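H subunit of photosynthetic reaction center complex (Rhodopseudomonas palustris, PDB 6Z5S) forms the H subunit of the photosynthetic reaction centre, with one membrane helix and a PRC-barrel domain, and probably helps stabilise the complex. Local coordinates at residues P127-L132 / E165-R170; A216-T221 / A237-G242. All coordinates share one frame; numbering follows the deposited sequence.

From the N terminus the chain runs through the membrane helix 9-31 and a long, mostly irregular stretch before reaching 127-132. Interaction 1 closes a 32-residue excursion by pairing strand 129-131, an outermost strand of the four-stranded antiparallel sheet, with the end of strand 161-169. Strands 174-182 and 188-192 follow, and interaction 2 closes a shorter, 15-residue connection, about half of it the start of helix 229-245, when 216-221 folds against that helix. The contacts lie in series, neither nested nor crossed, with centres about 19 Å apart. One completes the sheet's edge; the other packs loop against helix beside strand 188-192, the sheet's other outermost strand within this chain.

Interaction 1 of 2, residues P127-L132 / E165-R170; sequences PIIVPL and EVWVDR
Pro131 sets its CG over one face of the Trp167 indole, offset toward the rim, 3.6 Å from the centroid of the six-membered ring and 18° off its normal, a CH-pi contact. Ile129 CG2 adds to this packed side, 4.0 Å from Trp167 CE3. Trp167 CG stands anti to its carbonyl carbon (chi1 -70°), which brings the indole alongside the proline; its NE1 reaches Glu179 in a weak hydrogen bond. Strand 129-131 thus joins the PRC-barrel domain as an antiparallel edge strand, Val130 and Val168 exchanging backbone hydrogen bonds (Val130 N to Val168 O 3.0 Å, Val168 N to Val130 O 2.9 Å). On the other face Leu132 CD2 meets Val168 CG2 at 3.8 Å. Ile129 and Val168 also pack on another protein's chain. Packing gives way at the partly exposed Arg170 end, where NE points in its guanidinium plane at Pro127 O (3.1 Å, N-H...O 168°) and NH1 salt-bridges Asp124. With an alanine in place of Trp167, Pro131 CG would probably lose the ring face it rests on, and Glu179 its weak NE1 bond. The chemistry implies an edge held by backbone bonds and an apolar Trp167 side, with ionic groups gathered near Arg170, where Asp169 makes a weak, long ion pair with Arg176.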
loop_
_atom_site.group_PDB
_atom_site.type_symbol
_atom_site.label_atom_id
_atom_site.label_comp_id
_atom_site.label_asym_id
_atom_site.label_seq_id
_atom_site.Cartn_x
_atom_site.Cartn_y
_atom_site.Cartn_z
ATOM N N PRO D 127 -11.580 5.647 35.035
ATOM C CA PRO D 127 -10.501 4.763 34.582
ATOM C C PRO D 127 -11.027 3.697 33.634
ATOM O O PRO D 127 -12.070 3.089 33.875
ATOM C CB PRO D 127 -9.974 4.159 35.884
ATOM C CG PRO D 127 -10.315 5.169 36.914
ATOM C CD PRO D 127 -11.624 5.753 36.500
ATOM N N ILE D 128 -10.298 3.481 32.544
ATOM C CA ILE D 128 -10.727 2.507 31.551
ATOM C C ILE D 128 -10.221 1.105 31.869
ATOM O O ILE D 128 -10.863 0.122 31.494
ATOM C CB ILE D 128 -10.282 2.938 30.147
ATOM C CG1 ILE D 128 -8.767 3.074 30.084
ATOM C CG2 ILE D 128 -10.930 4.244 29.771
ATOM C CD1 ILE D 128 -8.258 3.468 28.730
ATOM N N ILE D 129 -9.081 0.984 32.540
ATOM C CA ILE D 129 -8.547 -0.316 32.923
ATOM C C ILE D 129 -9.017 -0.581 34.347
ATOM O O ILE D 129 -8.530 0.026 35.298
ATOM C CB ILE D 129 -7.026 -0.363 32.808
ATOM C CG1 ILE D 129 -6.596 0.010 31.393
ATOM C CG2 ILE D 129 -6.519 -1.741 33.167
ATOM C CD1 ILE D 129 -5.149 -0.268 31.111
ATOM N N VAL D 130 -9.977 -1.490 34.490
ATOM C CA VAL D 130 -10.587 -1.755 35.794
ATOM C C VAL D 130 -10.788 -3.245 35.960
ATOM O O VAL D 130 -10.893 -3.995 34.981
ATOM C CB VAL D 130 -11.939 -1.033 35.950
ATOM C CG1 VAL D 130 -11.742 0.462 35.972
ATOM C CG2 VAL D 130 -12.866 -1.421 34.826
ATOM N N PRO D 131 -10.844 -3.712 37.205
ATOM C CA PRO D 131 -11.196 -5.113 37.438
ATOM C C PRO D 131 -12.636 -5.366 37.033
ATOM O O PRO D 131 -13.480 -4.472 37.085
ATOM C CB PRO D 131 -11.004 -5.287 38.948
ATOM C CG PRO D 131 -10.224 -4.107 39.386
ATOM C CD PRO D 131 -10.589 -3.003 38.467
ATOM N N LEU D 132 -12.915 -6.603 36.617
ATOM C CA LEU D 132 -14.268 -6.932 36.184
ATOM C C LEU D 132 -15.280 -6.747 37.303
ATOM O O LEU D 132 -16.454 -6.469 37.037
ATOM C CB LEU D 132 -14.330 -8.359 35.652
ATOM C CG LEU D 132 -14.096 -8.497 34.155
ATOM C CD1 LEU D 132 -14.213 -9.946 33.742
ATOM C CD2 LEU D 132 -15.087 -7.646 33.398
ATOM N N GLU D 165 -8.495 -12.076 39.530
ATOM C CA GLU D 165 -9.407 -11.196 38.819
ATOM C C GLU D 165 -8.812 -10.841 37.468
ATOM O O GLU D 165 -7.592 -10.809 37.299
ATOM C CB GLU D 165 -9.692 -9.928 39.629
ATOM C CG GLU D 165 -10.827 -9.081 39.090
ATOM C CD GLU D 165 -12.158 -9.800 39.120
ATOM O OE1 GLU D 165 -12.321 -10.732 39.937
ATOM O OE2 GLU D 165 -13.048 -9.433 38.327
ATOM N N VAL D 166 -9.689 -10.579 36.508
ATOM C CA VAL D 166 -9.299 -10.176 35.165
ATOM C C VAL D 166 -9.581 -8.689 35.027
ATOM O O VAL D 166 -10.722 -8.249 35.200
ATOM C CB VAL D 166 -10.049 -10.982 34.096
ATOM C CG1 VAL D 166 -9.705 -10.472 32.714
ATOM C CG2 VAL D 166 -9.708 -12.447 34.223
ATOM N N TRP D 167 -8.545 -7.916 34.729
ATOM C CA TRP D 167 -8.692 -6.490 34.493
ATOM C C TRP D 167 -8.940 -6.253 33.014
ATOM O O TRP D 167 -8.232 -6.801 32.165
ATOM C CB TRP D 167 -7.448 -5.732 34.944
ATOM C CG TRP D 167 -7.268 -5.692 36.414
ATOM C CD1 TRP D 167 -7.274 -6.748 37.268
ATOM C CD2 TRP D 167 -7.044 -4.532 37.211
ATOM N NE1 TRP D 167 -7.073 -6.319 38.552
ATOM C CE2 TRP D 167 -6.926 -4.959 38.543
ATOM C CE3 TRP D 167 -6.937 -3.173 36.928
ATOM C CZ2 TRP D 167 -6.702 -4.078 39.587
ATOM C CZ3 TRP D 167 -6.716 -2.302 37.963
ATOM C CH2 TRP D 167 -6.599 -2.754 39.277
ATOM N N VAL D 168 -9.940 -5.437 32.706
ATOM C CA VAL D 168 -10.355 -5.216 31.333
ATOM C C VAL D 168 -10.347 -3.728 31.025
ATOM O O VAL D 168 -10.389 -2.875 31.916
ATOM C CB VAL D 168 -11.746 -5.810 31.045
ATOM C CG1 VAL D 168 -11.760 -7.281 31.382
ATOM C CG2 VAL D 168 -12.799 -5.076 31.833
ATOM N N ASP D 169 -10.298 -3.435 29.732
ATOM C CA ASP D 169 -10.361 -2.081 29.209
ATOM C C ASP D 169 -11.796 -1.791 28.794
ATOM O O ASP D 169 -12.398 -2.568 28.050
ATOM C CB ASP D 169 -9.416 -1.928 28.017
ATOM C CG ASP D 169 -9.275 -0.493 27.553
ATOM O OD1 ASP D 169 -10.154 0.337 27.855
ATOM O OD2 ASP D 169 -8.270 -0.190 26.877
ATOM N N ARG D 170 -12.343 -0.685 29.282
ATOM C CA ARG D 170 -13.684 -0.288 28.890
ATOM C C ARG D 170 -13.653 0.479 27.573
ATOM O O ARG D 170 -12.665 1.131 27.230
ATOM C CB ARG D 170 -14.329 0.572 29.970
ATOM C CG ARG D 170 -14.384 -0.070 31.332
ATOM C CD ARG D 170 -15.178 0.790 32.295
ATOM N NE ARG D 170 -14.667 2.154 32.359
ATOM C CZ ARG D 170 -15.225 3.193 31.747
ATOM N NH1 ARG D 170 -14.686 4.397 31.857
ATOM N NH2 ARG D 170 -16.318 3.025 31.019
#

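Interaction 2 of 2, residues A216-T221 / A237-G242; sequences AGVPTT and AYYGAG
A loop-on-helix contact lies where 216-221, on the way from strand 205-206 to the C-terminal helix 229-245, folds back over two consecutive tyrosines of that helix. Tyr238 presents a ring face to the loop backbone: Val218 CA sits over its centre, 3.9 Å from the centroid and 12° off the normal, as a CH-pi contact. Gly217 O lies over the same ring, 3.4 Å from Tyr238 CE1, and Pro219 CD packs 3.5 Å from Tyr238 CB, where the side chain leaves the helix. With CG anti to the backbone N (chi1 -176°), Tyr238 reaches out under the loop. Val218 also fills the angle between the two rings. Its CG2 lies 3.6 Å from Tyr238 CE2 and 3.3 Å from Tyr239 OH, while CG1 comes within 3.8 Å of Tyr239 CE2. Both phenol oxygens are bonded to backbone carbonyls beyond the two segments. Tyr238 OH pairs with Gln214 O, tying the helix to the loop just ahead of Gly217; Tyr239 OH pairs with Leu190 O, tying it to strand 188-192, whose Val189 also touches Val218. Phe103 meets Tyr238 edge-to-face. The two segments therefore meet by van der Waals and CH-pi contacts, the face of Tyr238 and Val218 against both rings, with no hydrogen bond between them, while the hydroxyl bonds satisfy each tyrosine's polar end and help hold its ring's direction.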
loop_
_atom_site.group_PDB
_atom_site.type_symbol
_atom_site.label_atom_id
_atom_site.label_comp_id
_atom_site.label_asym_id
_atom_site.label_seq_id
_atom_site.Cartn_x
_atom_site.Cartn_y
_atom_site.Cartn_z
ATOM N N ALA D 216 6.642 -11.988 43.556
ATOM C CA ALA D 216 6.589 -11.142 44.739
ATOM C C ALA D 216 7.067 -9.730 44.436
ATOM O O ALA D 216 6.599 -8.772 45.060
ATOM C CB ALA D 216 7.425 -11.754 45.859
ATOM N N GLY D 217 7.977 -9.577 43.481
ATOM C CA GLY D 217 8.570 -8.290 43.197
ATOM C C GLY D 217 7.872 -7.443 42.164
ATOM O O GLY D 217 8.319 -6.324 41.904
ATOM N N VAL D 218 6.795 -7.936 41.563
ATOM C CA VAL D 218 6.070 -7.143 40.567
ATOM C C VAL D 218 5.579 -5.856 41.215
ATOM O O VAL D 218 5.019 -5.899 42.327
ATOM C CB VAL D 218 4.898 -7.952 39.991
ATOM C CG1 VAL D 218 4.109 -7.128 39.000
ATOM C CG2 VAL D 218 5.409 -9.217 39.339
ATOM N N PRO D 219 5.770 -4.694 40.592
ATOM C CA PRO D 219 5.335 -3.440 41.219
ATOM C C PRO D 219 3.827 -3.414 41.412
ATOM O O PRO D 219 3.060 -3.640 40.476
ATOM C CB PRO D 219 5.796 -2.370 40.225
ATOM C CG PRO D 219 6.833 -3.025 39.404
ATOM C CD PRO D 219 6.437 -4.455 39.306
ATOM N N THR D 220 3.407 -3.138 42.638
ATOM C CA THR D 220 1.998 -3.166 42.990
ATOM C C THR D 220 1.349 -1.809 42.759
ATOM O O THR D 220 1.975 -0.760 42.924
ATOM C CB THR D 220 1.817 -3.576 44.449
ATOM O OG1 THR D 220 2.494 -2.639 45.291
ATOM C CG2 THR D 220 2.386 -4.955 44.680
ATOM N N THR D 221 0.076 -1.843 42.381
ATOM C CA THR D 221 -0.692 -0.625 42.173
ATOM C C THR D 221 -1.139 -0.045 43.507
ATOM O O THR D 221 -1.468 -0.779 44.443
ATOM C CB THR D 221 -1.901 -0.907 41.282
ATOM O OG1 THR D 221 -2.742 0.247 41.234
ATOM C CG2 THR D 221 -2.691 -2.088 41.806
ATOM N N ALA D 237 7.311 -3.282 32.451
ATOM C CA ALA D 237 8.763 -3.223 32.433
ATOM C C ALA D 237 9.374 -4.279 33.336
ATOM O O ALA D 237 10.402 -4.868 32.994
ATOM C CB ALA D 237 9.225 -1.832 32.852
ATOM N N TYR D 238 8.764 -4.526 34.494
ATOM C CA TYR D 238 9.227 -5.615 35.338
ATOM C C TYR D 238 9.148 -6.935 34.596
ATOM O O TYR D 238 10.030 -7.787 34.733
ATOM C CB TYR D 238 8.405 -5.679 36.621
ATOM C CG TYR D 238 8.892 -6.725 37.585
ATOM C CD1 TYR D 238 9.856 -6.425 38.527
ATOM C CD2 TYR D 238 8.393 -8.013 37.548
ATOM C CE1 TYR D 238 10.306 -7.374 39.403
ATOM C CE2 TYR D 238 8.841 -8.968 38.418
ATOM C CZ TYR D 238 9.795 -8.644 39.344
ATOM O OH TYR D 238 10.245 -9.600 40.220
ATOM N N TYR D 239 8.102 -7.122 33.800
ATOM C CA TYR D 239 8.010 -8.370 33.056
ATOM C C TYR D 239 8.936 -8.397 31.849
ATOM O O TYR D 239 9.451 -9.461 31.498
ATOM C CB TYR D 239 6.571 -8.623 32.631
ATOM C CG TYR D 239 5.729 -9.116 33.771
ATOM C CD1 TYR D 239 5.737 -10.447 34.136
ATOM C CD2 TYR D 239 4.949 -8.243 34.502
ATOM C CE1 TYR D 239 4.972 -10.895 35.186
ATOM C CE2 TYR D 239 4.184 -8.681 35.546
ATOM C CZ TYR D 239 4.200 -10.005 35.885
ATOM O OH TYR D 239 3.431 -10.430 36.935
ATOM N N GLY D 240 9.168 -7.254 31.207
ATOM C CA GLY D 240 10.111 -7.213 30.108
ATOM C C GLY D 240 11.549 -7.400 30.529
ATOM O O GLY D 240 12.362 -7.855 29.723
ATOM N N ALA D 241 11.886 -7.040 31.766
ATOM C CA ALA D 241 13.247 -7.246 32.243
ATOM C C ALA D 241 13.635 -8.712 32.199
ATOM O O ALA D 241 14.793 -9.041 31.925
ATOM C CB ALA D 241 13.397 -6.704 33.661
ATOM N N GLY D 242 12.682 -9.606 32.452
ATOM C CA GLY D 242 12.974 -11.022 32.438
ATOM C C GLY D 242 13.376 -11.557 31.085
ATOM O O GLY D 242 14.019 -12.606 31.013
#